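Local coordinates for outer membrane protein Omp121 (Bacteroides thetaiotaomicron, PDB 5FQ8) that probably carries nutrients across the outer membrane as a TonB-dependent receptor, and binds calcium, at residues 397-408 / 455-466; 147-155 / 540-548. One frame throughout, in Å; residues are numbered along the deposited sequence.

Interaction 1. Residues 397-408 / 455-466; sequences YFKFTYRMGLDT and REINQDIMVNFN. With KR0 (3-decanoyloxypropyl decanoate), chain K; C8E ((hydroxyethyloxy)tri(ethyloxy)octane), chain U.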
loop_
_atom_site.group_PDB
_atom_site.type_symbol
_atom_site.label_atom_id
_atom_site.label_comp_id
_atom_site.label_asym_id
_atom_site.label_seq_id
_atom_site.Cartn_x
_atom_site.Cartn_y
_atom_site.Cartn_z
ATOM N N TYR B 397 56.766 19.800 -12.620
ATOM C CA TYR B 397 56.523 19.341 -11.262
ATOM C C TYR B 397 55.058 19.342 -10.832
ATOM O O TYR B 397 54.779 18.984 -9.683
ATOM C CB TYR B 397 57.327 20.194 -10.272
ATOM C CG TYR B 397 58.778 20.408 -10.640
ATOM C CD1 TYR B 397 59.724 19.407 -10.439
ATOM C CD2 TYR B 397 59.206 21.618 -11.169
ATOM C CE1 TYR B 397 61.050 19.604 -10.770
ATOM C CE2 TYR B 397 60.523 21.826 -11.498
ATOM C CZ TYR B 397 61.442 20.819 -11.297
ATOM O OH TYR B 397 62.757 21.037 -11.635
ATOM N N PHE B 398 54.120 19.725 -11.694
ATOM C CA PHE B 398 52.711 19.785 -11.328
ATOM C C PHE B 398 51.893 18.738 -12.070
ATOM O O PHE B 398 52.302 18.202 -13.102
ATOM C CB PHE B 398 52.111 21.156 -11.627
ATOM C CG PHE B 398 52.798 22.290 -10.947
ATOM C CD1 PHE B 398 52.468 22.643 -9.656
ATOM C CD2 PHE B 398 53.751 23.034 -11.614
ATOM C CE1 PHE B 398 53.089 23.700 -9.039
ATOM C CE2 PHE B 398 54.368 24.096 -11.003
ATOM C CZ PHE B 398 54.038 24.428 -9.714
ATOM N N LYS B 399 50.702 18.485 -11.539
ATOM C CA LYS B 399 49.791 17.492 -12.094
ATOM C C LYS B 399 48.380 17.903 -11.709
ATOM O O LYS B 399 48.092 18.059 -10.522
ATOM C CB LYS B 399 50.120 16.092 -11.562
ATOM C CG LYS B 399 49.199 14.982 -12.049
ATOM C CD LYS B 399 49.155 13.796 -11.084
ATOM C CE LYS B 399 50.276 12.814 -11.326
ATOM N NZ LYS B 399 50.118 11.600 -10.492
ATOM N N PHE B 400 47.514 18.111 -12.699
ATOM C CA PHE B 400 46.108 18.376 -12.439
ATOM C C PHE B 400 45.321 17.075 -12.472
ATOM O O PHE B 400 45.544 16.228 -13.336
ATOM C CB PHE B 400 45.529 19.352 -13.466
ATOM C CG PHE B 400 44.047 19.511 -13.366
ATOM C CD1 PHE B 400 43.196 18.630 -13.990
ATOM C CD2 PHE B 400 43.503 20.542 -12.637
ATOM C CE1 PHE B 400 41.842 18.767 -13.882
ATOM C CE2 PHE B 400 42.142 20.686 -12.534
ATOM C CZ PHE B 400 41.313 19.799 -13.156
ATOM N N THR B 401 44.379 16.934 -11.549
ATOM C CA THR B 401 43.550 15.741 -11.503
ATOM C C THR B 401 42.102 16.119 -11.259
ATOM O O THR B 401 41.791 16.793 -10.277
ATOM C CB THR B 401 44.036 14.782 -10.425
ATOM O OG1 THR B 401 45.260 14.185 -10.853
ATOM C CG2 THR B 401 43.023 13.700 -10.206
ATOM N N TYR B 402 41.225 15.696 -12.160
ATOM C CA TYR B 402 39.790 15.748 -11.949
ATOM C C TYR B 402 39.274 14.327 -11.845
ATOM O O TYR B 402 39.538 13.501 -12.720
ATOM C CB TYR B 402 39.072 16.487 -13.079
ATOM C CG TYR B 402 37.562 16.366 -12.990
ATOM C CD1 TYR B 402 36.868 16.882 -11.906
ATOM C CD2 TYR B 402 36.835 15.727 -13.982
ATOM C CE1 TYR B 402 35.506 16.765 -11.815
ATOM C CE2 TYR B 402 35.477 15.609 -13.894
ATOM C CZ TYR B 402 34.819 16.132 -12.813
ATOM O OH TYR B 402 33.458 16.017 -12.727
ATOM N N ARG B 403 38.548 14.044 -10.780
ATOM C CA ARG B 403 37.966 12.729 -10.575
ATOM C C ARG B 403 36.527 12.898 -10.132
ATOM O O ARG B 403 36.228 13.752 -9.300
ATOM C CB ARG B 403 38.748 11.952 -9.543
ATOM C CG ARG B 403 38.092 10.681 -9.106
ATOM C CD ARG B 403 38.694 10.240 -7.793
ATOM N NE ARG B 403 40.145 10.281 -7.876
ATOM C CZ ARG B 403 40.945 10.546 -6.855
ATOM N NH1 ARG B 403 40.431 10.802 -5.664
ATOM N NH2 ARG B 403 42.256 10.563 -7.038
ATOM N N MET B 404 35.641 12.094 -10.700
ATOM C CA MET B 404 34.211 12.198 -10.459
ATOM C C MET B 404 33.654 10.803 -10.285
ATOM O O MET B 404 33.936 9.921 -11.092
ATOM C CB MET B 404 33.492 12.907 -11.612
ATOM C CG MET B 404 31.972 12.749 -11.604
ATOM S SD MET B 404 31.104 13.848 -12.737
ATOM C CE MET B 404 29.437 13.290 -12.510
ATOM N N GLY B 405 32.872 10.598 -9.238
ATOM C CA GLY B 405 32.279 9.307 -8.969
ATOM C C GLY B 405 30.770 9.398 -8.966
ATOM O O GLY B 405 30.198 10.417 -8.593
ATOM N N LEU B 406 30.131 8.317 -9.399
ATOM C CA LEU B 406 28.687 8.175 -9.360
ATOM C C LEU B 406 28.361 6.775 -8.888
ATOM O O LEU B 406 28.961 5.814 -9.363
ATOM C CB LEU B 406 28.057 8.413 -10.728
ATOM C CG LEU B 406 26.543 8.264 -10.802
ATOM C CD1 LEU B 406 25.947 9.602 -10.589
ATOM C CD2 LEU B 406 26.109 7.719 -12.120
ATOM N N ASP B 407 27.426 6.662 -7.953
ATOM C CA ASP B 407 26.970 5.375 -7.445
ATOM C C ASP B 407 25.468 5.470 -7.224
ATOM O O ASP B 407 25.007 6.311 -6.448
ATOM C CB ASP B 407 27.711 5.015 -6.153
ATOM C CG ASP B 407 27.598 3.553 -5.785
ATOM O OD1 ASP B 407 26.650 2.876 -6.190
ATOM O OD2 ASP B 407 28.474 3.075 -5.053
ATOM N N THR B 408 24.711 4.623 -7.913
ATOM C CA THR B 408 23.257 4.648 -7.871
ATOM C C THR B 408 22.739 3.222 -7.779
ATOM O O THR B 408 23.318 2.298 -8.354
ATOM C CB THR B 408 22.671 5.367 -9.100
ATOM O OG1 THR B 408 21.312 4.978 -9.305
ATOM C CG2 THR B 408 23.456 5.039 -10.338
ATOM N N ARG B 455 21.540 7.306 -4.342
ATOM C CA ARG B 455 22.399 7.961 -5.314
ATOM C C ARG B 455 23.388 8.894 -4.635
ATOM O O ARG B 455 22.994 9.763 -3.861
ATOM C CB ARG B 455 21.543 8.711 -6.327
ATOM C CG ARG B 455 22.277 9.443 -7.400
ATOM C CD ARG B 455 21.346 9.757 -8.536
ATOM N NE ARG B 455 22.049 10.399 -9.638
ATOM C CZ ARG B 455 22.049 11.707 -9.860
ATOM N NH1 ARG B 455 21.368 12.518 -9.060
ATOM N NH2 ARG B 455 22.720 12.197 -10.891
ATOM N N GLU B 456 24.674 8.716 -4.904
ATOM C CA GLU B 456 25.699 9.589 -4.364
ATOM C C GLU B 456 26.582 10.073 -5.496
ATOM O O GLU B 456 26.809 9.364 -6.473
ATOM C CB GLU B 456 26.543 8.884 -3.314
ATOM C CG GLU B 456 25.756 7.995 -2.349
ATOM C CD GLU B 456 26.649 7.291 -1.352
ATOM O OE1 GLU B 456 27.880 7.425 -1.495
ATOM O OE2 GLU B 456 26.130 6.616 -0.433
ATOM N N ILE B 457 27.068 11.297 -5.374
ATOM C CA ILE B 457 27.952 11.857 -6.383
ATOM C C ILE B 457 29.106 12.534 -5.678
ATOM O O ILE B 457 28.901 13.294 -4.729
ATOM C CB ILE B 457 27.242 12.861 -7.304
ATOM C CG1 ILE B 457 26.305 12.137 -8.246
ATOM C CG2 ILE B 457 28.255 13.641 -8.101
ATOM C CD1 ILE B 457 25.492 13.077 -9.080
ATOM N N ASN B 458 30.317 12.266 -6.143
ATOM C CA ASN B 458 31.506 12.823 -5.534
ATOM C C ASN B 458 32.382 13.421 -6.611
ATOM O O ASN B 458 32.608 12.797 -7.646
ATOM C CB ASN B 458 32.257 11.757 -4.750
ATOM C CG ASN B 458 33.283 12.345 -3.839
ATOM O OD1 ASN B 458 32.947 12.951 -2.828
ATOM N ND2 ASN B 458 34.551 12.180 -4.191
ATOM N N GLN B 459 32.863 14.629 -6.377
ATOM C CA GLN B 459 33.714 15.296 -7.346
ATOM C C GLN B 459 34.917 15.879 -6.639
ATOM O O GLN B 459 34.773 16.548 -5.613
ATOM C CB GLN B 459 32.946 16.370 -8.099
ATOM C CG GLN B 459 31.862 15.770 -8.950
ATOM C CD GLN B 459 31.447 16.658 -10.069
ATOM O OE1 GLN B 459 31.850 17.811 -10.128
ATOM N NE2 GLN B 459 30.639 16.131 -10.981
ATOM N N ASP B 460 36.097 15.604 -7.180
ATOM C CA ASP B 460 37.336 16.134 -6.651
ATOM C C ASP B 460 38.091 16.843 -7.755
ATOM O O ASP B 460 38.228 16.316 -8.862
ATOM C CB ASP B 460 38.185 15.029 -6.043
ATOM C CG ASP B 460 37.600 14.491 -4.770
ATOM O OD1 ASP B 460 37.863 15.079 -3.697
ATOM O OD2 ASP B 460 36.875 13.483 -4.847
ATOM N N ILE B 461 38.547 18.052 -7.461
ATOM C CA ILE B 461 39.467 18.792 -8.313
ATOM C C ILE B 461 40.705 19.062 -7.478
ATOM O O ILE B 461 40.596 19.569 -6.359
ATOM C CB ILE B 461 38.843 20.098 -8.826
ATOM C CG1 ILE B 461 37.545 19.804 -9.543
ATOM C CG2 ILE B 461 39.750 20.788 -9.786
ATOM C CD1 ILE B 461 36.812 21.048 -9.931
ATOM N N MET B 462 41.871 18.698 -8.000
ATOM C CA MET B 462 43.104 18.746 -7.231
ATOM C C MET B 462 44.242 19.298 -8.071
ATOM O O MET B 462 44.212 19.263 -9.299
ATOM C CB MET B 462 43.508 17.362 -6.723
ATOM C CG MET B 462 42.425 16.615 -6.009
ATOM S SD MET B 462 42.907 14.929 -5.758
ATOM C CE MET B 462 41.538 14.301 -4.846
ATOM N N VAL B 463 45.268 19.782 -7.385
ATOM C CA VAL B 463 46.528 20.131 -8.027
ATOM C C VAL B 463 47.665 19.650 -7.137
ATOM O O VAL B 463 47.709 19.960 -5.943
ATOM C CB VAL B 463 46.640 21.640 -8.305
ATOM C CG1 VAL B 463 46.378 22.427 -7.054
ATOM C CG2 VAL B 463 48.001 21.969 -8.853
ATOM N N ASN B 464 48.575 18.874 -7.715
ATOM C CA ASN B 464 49.710 18.332 -6.988
ATOM C C ASN B 464 50.995 18.994 -7.457
ATOM O O ASN B 464 51.128 19.375 -8.623
ATOM C CB ASN B 464 49.815 16.819 -7.171
ATOM C CG ASN B 464 50.824 16.197 -6.237
ATOM O OD1 ASN B 464 51.949 15.899 -6.630
ATOM N ND2 ASN B 464 50.435 16.017 -4.983
ATOM N N PHE B 465 51.942 19.125 -6.533
ATOM C CA PHE B 465 53.235 19.736 -6.813
ATOM C C PHE B 465 54.311 18.909 -6.136
ATOM O O PHE B 465 54.287 18.761 -4.917
ATOM C CB PHE B 465 53.260 21.177 -6.319
ATOM C CG PHE B 465 54.604 21.805 -6.349
ATOM C CD1 PHE B 465 55.347 21.820 -7.506
ATOM C CD2 PHE B 465 55.112 22.416 -5.223
ATOM C CE1 PHE B 465 56.585 22.423 -7.538
ATOM C CE2 PHE B 465 56.347 23.017 -5.244
ATOM C CZ PHE B 465 57.088 23.022 -6.406
ATOM N N ASN B 466 55.251 18.378 -6.913
ATOM C CA ASN B 466 56.275 17.483 -6.378
ATOM C C ASN B 466 57.635 17.854 -6.952
ATOM O O ASN B 466 57.870 17.689 -8.152
ATOM C CB ASN B 466 55.940 16.027 -6.682
ATOM C CG ASN B 466 56.798 15.065 -5.902
ATOM O OD1 ASN B 466 57.960 15.341 -5.633
ATOM N ND2 ASN B 466 56.230 13.928 -5.526
HETATM C C1 KR0 K . 28.183 19.581 -5.567
HETATM O O1 KR0 K . 29.414 19.961 -6.177
HETATM C C2 KR0 K . 28.197 18.070 -5.480
HETATM C C3 KR0 K . 27.216 17.462 -6.457
HETATM C C4 KR0 K . 27.024 18.438 -12.514
HETATM O O4 KR0 K . 27.666 17.550 -7.805
HETATM C C5 KR0 K . 26.698 17.242 -8.846
HETATM C C6 KR0 K . 28.499 18.050 -12.655
HETATM C C7 KR0 K . 29.444 20.490 -7.532
HETATM C C8 KR0 K . 28.911 17.642 -14.071
HETATM O O8 KR0 K . 25.574 16.962 -8.500
HETATM C C9 KR0 K . 30.360 17.145 -14.128
HETATM O O9 KR0 K . 28.635 21.331 -7.866
HETATM C C10 KR0 K . 27.041 17.242 -10.314
HETATM C C11 KR0 K . 26.575 18.496 -11.049
HETATM C C12 KR0 K . 30.464 20.013 -8.532
HETATM C C13 KR0 K . 31.031 21.216 -9.275
HETATM C C14 KR0 K . 30.920 17.109 -15.555
HETATM C C15 KR0 K . 32.199 16.284 -15.673
HETATM C C16 KR0 K . 32.617 16.047 -17.106
HETATM C C17 KR0 K . 32.381 20.907 -9.912
HETATM C C18 KR0 K . 32.289 20.576 -11.396
HETATM C C19 KR0 K . 33.657 20.128 -11.904
HETATM C C20 KR0 K . 33.772 20.092 -13.425
HETATM C C21 KR0 K . 35.149 19.573 -13.849
HETATM C C22 KR0 K . 35.478 19.925 -15.300
HETATM C C23 KR0 K . 36.687 19.192 -15.847
HETATM C C8 C8E U . 23.911 14.568 -12.457
HETATM O O9 C8E U . 24.498 13.321 -12.748
HETATM C C10 C8E U . 25.664 13.517 -13.509
HETATM C C11 C8E U . 25.897 12.386 -14.505
HETATM O O12 C8E U . 27.294 12.265 -14.665
HETATM C C13 C8E U . 27.703 11.263 -15.562
HETATM C C14 C8E U . 29.199 11.031 -15.363
HETATM O O15 C8E U . 29.446 10.383 -14.134
HETATM C C16 C8E U . 30.744 9.843 -14.079
HETATM O O HOH W 1 36.070 11.842 -6.932
#
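The rings of F398 and F465 lie nearly parallel but slid apart, centroids 4.7 Å from each other and planes 22° apart, so overlap is slight: CD1 of F465 sits over one face of F398, while the backbone O of N464 comes to its edge. F398 gets there because its CG stands anti to its own carbonyl carbon (chi1 -58°), which brings CE1 within 3.3 Å of F465 CD1. Further along, one face of the Y402 ring carries an acyl chain of the bound 3-decanoyloxypropyl decanoate, whose C21 lies 3.5 Å above the ring plane towards the rim. CG1 of I461 and OE1 of Q459 stand at the edge of the same ring, and the Q459 amide is turned almost square to it, 85° between planes. The R455 guanidinium has I457 CD1 over one face and a detergent ether oxygen, C8E O9, at its edge, 2.8 Å from NH2. These are two neighbouring antiparallel strands in the wall of the beta-barrel of a TonB-dependent receptor, zipped by regular backbone bonds; at the R403–D460 pair, D460 N reaches R403 O at 2.8 Å. Side chains alternate: F398, F400, Y402, M404, L406, I457 and I461 share one largely apolar face. Lipid and detergent lie against its Y402-to-R455 part, and Y314 of the second subunit packs on L406 and R455. CG2 of I461 touches CE2 of F400 at 3.6 Å. L406 runs alongside I457, with L406 CD1 3.5 Å from I457 CG1. R403, D407, E456, N458 and D460 share the other, polar face, where a water donates to D460 OD2 and weakly to R403 O. Loop residues V107 to N110 cover this side; R403 NE is bonded to Q389, D407 is salt-bridged to R383, and E456 reaches N110.

Interaction 2. Residues 147-155 / 540-548; sequences AAATALYGS and LTVTARNDW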
loop_
_atom_site.group_PDB
_atom_site.type_symbol
_atom_site.label_atom_id
_atom_site.label_comp_id
_atom_site.label_asym_id
_atom_site.label_seq_id
_atom_site.Cartn_x
_atom_site.Cartn_y
_atom_site.Cartn_z
ATOM N N ALA B 147 42.784 8.472 12.463
ATOM C CA ALA B 147 41.875 9.528 12.056
ATOM C C ALA B 147 42.476 10.901 12.300
ATOM O O ALA B 147 41.760 11.834 12.648
ATOM C CB ALA B 147 40.544 9.387 12.785
ATOM N N ALA B 148 43.789 11.039 12.116
ATOM C CA ALA B 148 44.464 12.303 12.341
ATOM C C ALA B 148 44.913 13.001 11.071
ATOM O O ALA B 148 45.282 14.174 11.129
ATOM C CB ALA B 148 45.692 12.103 13.230
ATOM N N ALA B 149 44.896 12.331 9.938
ATOM C CA ALA B 149 45.234 12.963 8.687
ATOM C C ALA B 149 44.220 12.486 7.654
ATOM O O ALA B 149 44.517 11.663 6.802
ATOM C CB ALA B 149 46.661 12.643 8.262
ATOM N N THR B 150 43.000 13.010 7.743
ATOM C CA THR B 150 41.903 12.575 6.893
ATOM C C THR B 150 41.467 13.648 5.914
ATOM O O THR B 150 40.342 13.599 5.420
ATOM C CB THR B 150 40.714 12.149 7.745
ATOM O OG1 THR B 150 40.425 13.180 8.688
ATOM C CG2 THR B 150 41.030 10.882 8.483
ATOM N N ALA B 151 42.333 14.615 5.622
ATOM C CA ALA B 151 41.959 15.702 4.725
ATOM C C ALA B 151 41.606 15.215 3.331
ATOM O O ALA B 151 40.915 15.921 2.591
ATOM C CB ALA B 151 43.089 16.716 4.631
ATOM N N LEU B 152 42.061 14.030 2.951
ATOM C CA LEU B 152 41.878 13.616 1.573
ATOM C C LEU B 152 40.487 13.061 1.326
ATOM O O LEU B 152 39.950 13.226 0.231
ATOM C CB LEU B 152 42.934 12.585 1.202
ATOM C CG LEU B 152 43.528 12.721 -0.191
ATOM C CD1 LEU B 152 44.044 14.115 -0.381
ATOM C CD2 LEU B 152 44.650 11.749 -0.332
ATOM N N TYR B 153 39.883 12.414 2.311
ATOM C CA TYR B 153 38.604 11.774 2.087
ATOM C C TYR B 153 37.474 12.375 2.899
ATOM O O TYR B 153 36.311 12.064 2.626
ATOM C CB TYR B 153 38.691 10.279 2.392
ATOM C CG TYR B 153 39.905 9.624 1.810
ATOM C CD1 TYR B 153 39.985 9.335 0.456
ATOM C CD2 TYR B 153 40.980 9.285 2.623
ATOM C CE1 TYR B 153 41.103 8.728 -0.073
ATOM C CE2 TYR B 153 42.101 8.678 2.107
ATOM C CZ TYR B 153 42.159 8.401 0.759
ATOM O OH TYR B 153 43.279 7.793 0.243
ATOM N N GLY B 154 37.772 13.213 3.875
ATOM C CA GLY B 154 36.735 13.962 4.549
ATOM C C GLY B 154 36.244 13.310 5.823
ATOM O O GLY B 154 36.870 12.412 6.389
ATOM N N SER B 155 35.072 13.772 6.265
ATOM C CA SER B 155 34.585 13.423 7.593
ATOM C C SER B 155 34.422 11.922 7.755
ATOM O O SER B 155 34.793 11.364 8.790
ATOM C CB SER B 155 33.265 14.129 7.867
ATOM O OG SER B 155 32.259 13.663 6.999
ATOM N N LEU B 540 57.483 14.022 6.761
ATOM C CA LEU B 540 56.569 14.869 7.504
ATOM C C LEU B 540 55.363 15.198 6.638
ATOM O O LEU B 540 55.478 15.338 5.419
ATOM C CB LEU B 540 57.252 16.152 7.954
ATOM C CG LEU B 540 56.465 17.090 8.859
ATOM C CD1 LEU B 540 56.496 16.587 10.277
ATOM C CD2 LEU B 540 57.035 18.482 8.774
ATOM N N THR B 541 54.204 15.322 7.276
ATOM C CA THR B 541 52.976 15.601 6.547
ATOM C C THR B 541 52.069 16.515 7.352
ATOM O O THR B 541 51.853 16.288 8.543
ATOM C CB THR B 541 52.253 14.302 6.214
ATOM O OG1 THR B 541 53.211 13.335 5.782
ATOM C CG2 THR B 541 51.263 14.536 5.118
ATOM N N VAL B 542 51.521 17.532 6.698
ATOM C CA VAL B 542 50.598 18.467 7.331
ATOM C C VAL B 542 49.319 18.522 6.510
ATOM O O VAL B 542 49.356 18.886 5.329
ATOM C CB VAL B 542 51.220 19.864 7.460
ATOM C CG1 VAL B 542 50.159 20.876 7.797
ATOM C CG2 VAL B 542 52.261 19.842 8.524
ATOM N N THR B 543 48.191 18.178 7.130
ATOM C CA THR B 543 46.901 18.139 6.457
ATOM C C THR B 543 45.962 19.186 7.031
ATOM O O THR B 543 45.980 19.467 8.227
ATOM C CB THR B 543 46.237 16.782 6.589
ATOM O OG1 THR B 543 46.108 16.457 7.971
ATOM C CG2 THR B 543 47.038 15.723 5.897
ATOM N N ALA B 544 45.117 19.738 6.167
ATOM C CA ALA B 544 44.134 20.738 6.563
ATOM C C ALA B 544 42.940 20.662 5.629
ATOM O O ALA B 544 43.106 20.541 4.414
ATOM C CB ALA B 544 44.721 22.148 6.532
ATOM N N ARG B 545 41.740 20.734 6.199
ATOM C CA ARG B 545 40.528 20.676 5.404
ATOM C C ARG B 545 39.436 21.479 6.078
ATOM O O ARG B 545 39.238 21.372 7.286
ATOM C CB ARG B 545 40.047 19.240 5.197
ATOM C CG ARG B 545 38.742 19.170 4.448
ATOM C CD ARG B 545 38.452 17.793 3.894
ATOM N NE ARG B 545 37.164 17.797 3.216
ATOM C CZ ARG B 545 36.764 16.875 2.355
ATOM N NH1 ARG B 545 37.550 15.866 2.059
ATOM N NH2 ARG B 545 35.579 16.975 1.788
ATOM N N ASN B 546 38.729 22.277 5.292
ATOM C CA ASN B 546 37.530 22.952 5.762
ATOM C C ASN B 546 36.345 22.472 4.945
ATOM O O ASN B 546 36.422 22.402 3.717
ATOM C CB ASN B 546 37.657 24.469 5.678
ATOM C CG ASN B 546 36.616 25.176 6.524
ATOM O OD1 ASN B 546 36.863 25.501 7.688
ATOM N ND2 ASN B 546 35.436 25.393 5.953
ATOM N N ASP B 547 35.262 22.140 5.628
ATOM C CA ASP B 547 34.067 21.611 5.003
ATOM C C ASP B 547 32.900 22.541 5.275
ATOM O O ASP B 547 32.895 23.296 6.243
ATOM C CB ASP B 547 33.735 20.218 5.526
ATOM C CG ASP B 547 34.681 19.183 5.036
ATOM O OD1 ASP B 547 35.353 19.448 4.032
ATOM O OD2 ASP B 547 34.751 18.103 5.651
ATOM N N TRP B 548 31.912 22.489 4.395
ATOM C CA TRP B 548 30.640 23.169 4.590
ATOM C C TRP B 548 29.552 22.133 4.399
ATOM O O TRP B 548 29.426 21.562 3.316
ATOM C CB TRP B 548 30.463 24.315 3.604
ATOM C CG TRP B 548 31.358 25.481 3.793
ATOM C CD1 TRP B 548 31.058 26.636 4.422
ATOM C CD2 TRP B 548 32.688 25.633 3.292
ATOM N NE1 TRP B 548 32.116 27.502 4.369
ATOM C CE2 TRP B 548 33.133 26.907 3.675
ATOM C CE3 TRP B 548 33.551 24.811 2.565
ATOM C CZ2 TRP B 548 34.400 27.378 3.363
ATOM C CZ3 TRP B 548 34.807 25.282 2.257
ATOM C CH2 TRP B 548 35.221 26.549 2.659
HETATM O O HOH W 2 33.696 15.432 4.809
#
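R545 lays one face of its guanidinium against G154, whose CA stands 3.2 Å above the plane, displaced towards the rim. The extended chain carries the group up from the strand past A151, CD resting 3.4 Å from A151 O, and NH1 then turns to that same oxygen for a weak hydrogen bond, also 3.4 Å. With phi 95° and psi -163° at G154, a CB would run into the carbonyl O of Y153. A backbone hydrogen bond from G154 N to T150 O turns the loop here.

On its other edge the guanidinium is held in plane by D547. R545 NE gives D547 OD1 a salt-bridged hydrogen bond of 2.6 Å, on the syn lone pair, and NH2 adds a weak one to the same oxygen; NH2 also reaches N481 OD1. D547 OD2 is bonded to Y561 OH and accepts a hydrogen bond from a water that in turn accepts one from S155 N, giving a water-mediated tie between strand and loop. A leucine in place of R545 would probably leave D547 OD1 without its charged mate inside a buried contact and A151 O without this donor.

Further back along the strand the meeting turns to small groups. A151 CB points at the wall and packs 3.7 Å from T543 CB, with R545 CB close by. T543 holds OG1 between its backbone N and carbonyl carbon (chi1 57°), which sets that oxygen 3.7 Å from A149 CA and leaves CG2 against A149 CB, 3.9 Å away.

The loop belongs to the plug domain and the strand 538-549 to the barrel, so this is the plug-against-wall packing of TonB-dependent receptors, with polar and alanine side chains filling the joint inside the barrel.

Interaction 1 joins two neighbouring strands within the barrel wall; interaction 2 sets the plug against another part of the same wall, 15 Å away between centres, the nearest atoms about 5 Å apart. The former is only partly buried, with one face greasy and lipid-bound, the other polar and turned inward, and continuous backbone bonding. The latter is buried and lacks any backbone pairing between its segments, relying on an arginine that pairs with an aspartate of its own strand and bonds only weakly to the loop, plus a bridging water and small side chains. N481, on strand 472-495, connects them: its amide bonds N458, Q459 and R545, while F527 touches D460, M462, L152 and R545.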